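Scyllo-inosose 3-dehydrogenase (Thermotoga maritima, PDB 3IP1) catalyses the NAD(+)-dependent oxidation of scyllo-inosose to 3-dehydro-scyllo-inosose and probably serves in myo-inositol degradation. Local coordinates at residues C65-C68 and G69-H73. Residues are numbered along the deposited sequence; the frame is centred on the assembly and turned at random. Where two conformers were deposited one is given.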
loop_
_atom_site.group_PDB
_atom_site.type_symbol
_atom_site.label_atom_id
_atom_site.label_comp_id
_atom_site.label_asym_id
_atom_site.label_seq_id
_atom_site.Cartn_x
_atom_site.Cartn_y
_atom_site.Cartn_z
ATOM N N CYS A 65 -5.461 -11.844 34.822
ATOM C CA CYS A 65 -4.124 -11.745 34.231
ATOM C C CYS A 65 -3.649 -13.107 33.718
ATOM O O CYS A 65 -3.548 -14.076 34.479
ATOM C CB CYS A 65 -3.113 -11.181 35.228
ATOM S SG CYS A 65 -1.566 -10.674 34.404
ATOM N N GLY A 66 -3.354 -13.173 32.425
ATOM C CA GLY A 66 -2.878 -14.416 31.809
ATOM C C GLY A 66 -1.408 -14.639 32.054
ATOM O O GLY A 66 -0.610 -13.687 32.038
ATOM N N ILE A 67 -1.046 -15.895 32.301
ATOM C CA ILE A 67 0.362 -16.287 32.323
ATOM C C ILE A 67 0.812 -16.470 30.874
ATOM O O ILE A 67 0.262 -17.292 30.154
ATOM C CB ILE A 67 0.585 -17.618 33.116
ATOM C CG1 ILE A 67 0.062 -17.474 34.557
ATOM C CG2 ILE A 67 2.053 -18.054 33.059
ATOM C CD1 ILE A 67 0.176 -18.735 35.456
ATOM N N CYS A 68 1.832 -15.713 30.479
ATOM C CA CYS A 68 2.448 -15.810 29.164
ATOM C C CYS A 68 3.565 -16.855 29.216
ATOM O O CYS A 68 4.135 -17.110 30.281
ATOM C CB CYS A 68 3.013 -14.436 28.779
ATOM S SG CYS A 68 3.792 -14.323 27.108
ATOM N N GLY A 69 3.885 -17.456 28.071
ATOM C CA GLY A 69 5.091 -18.284 27.941
ATOM C C GLY A 69 6.379 -17.594 28.373
ATOM O O GLY A 69 7.286 -18.256 28.891
ATOM N N SER A 70 6.468 -16.275 28.164
ATOM C CA SER A 70 7.601 -15.469 28.639
ATOM C C SER A 70 7.691 -15.465 30.166
ATOM O O SER A 70 8.782 -15.419 30.726
ATOM C CB SER A 70 7.507 -14.024 28.124
ATOM O OG SER A 70 7.846 -13.932 26.751
ATOM N N ASP A 71 6.541 -15.494 30.843
ATOM C CA ASP A 71 6.545 -15.598 32.324
ATOM C C ASP A 71 7.158 -16.911 32.776
ATOM O O ASP A 71 8.035 -16.930 33.660
ATOM C CB ASP A 71 5.136 -15.454 32.902
ATOM C CG ASP A 71 4.565 -14.069 32.678
ATOM O OD1 ASP A 71 5.275 -13.077 33.001
ATOM O OD2 ASP A 71 3.421 -13.978 32.189
ATOM N N VAL A 72 6.718 -18.001 32.136
ATOM C CA VAL A 72 7.281 -19.333 32.355
ATOM C C VAL A 72 8.797 -19.315 32.147
ATOM O O VAL A 72 9.562 -19.815 32.985
ATOM C CB VAL A 72 6.589 -20.371 31.429
ATOM C CG1 VAL A 72 7.190 -21.771 31.584
ATOM C CG2 VAL A 72 5.090 -20.379 31.709
ATOM N N HIS A 73 9.227 -18.675 31.066
ATOM C CA HIS A 73 10.639 -18.671 30.689
ATOM C C HIS A 73 11.527 -17.766 31.541
ATOM O O HIS A 73 12.735 -18.029 31.670
ATOM C CB HIS A 73 10.800 -18.390 29.190
ATOM C CG HIS A 73 10.263 -19.494 28.330
ATOM N ND1 HIS A 73 9.966 -19.333 26.992
ATOM C CD2 HIS A 73 9.957 -20.779 28.630
ATOM C CE1 HIS A 73 9.511 -20.472 26.503
ATOM N NE2 HIS A 73 9.493 -21.365 27.478
HETATM O O HOH W 1 1.448 -12.057 31.658
#
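The carboxylate of D71 folds back over the start of helix 69-75, where its OD2 accepts the backbone N-H of C68 at 2.9 Å. The bond is nearly straight (162°) and meets OD2 on its anti side, 18° out of the carboxylate plane. With CG anti to its carbonyl carbon and beside the backbone N (chi1 -66°), D71 is turned back toward the N-cap residue. C68 returns the grip: its SG, anti to the backbone N and thus beside the carbonyl carbon, accepts from S70 N at 3.5 Å. These reciprocal bonds form a capping box with a cysteine sulfur as the cap, backed by weak bonds from D71 N and V72 N to C68 O. A water spans the turn, donating to both G66 O and D71 OD2, so OD2 takes two donors. On the apolar flank, I67 crosses V72 at about a right angle, CG2 to CG2 4.1 Å, and the same methyl packs on D71 CB; I376, Y379 and I380 of helix 376-382 also touch I67. Replacing D71 by an alanine removes the carboxylate, and C68 N would probably lose its acceptor and the water one of its partners, with the cysteine freer to shift. The capping sulfur belongs to a ligand of the first zinc site, lying close to H97 and E98 and to the bound cadmium. By gripping C68 N, D71 probably acts as a second-shell residue that fixes the ligand's backbone, while S70 N and the helix N-terminus would be expected to stabilise negative charge on the sulfur.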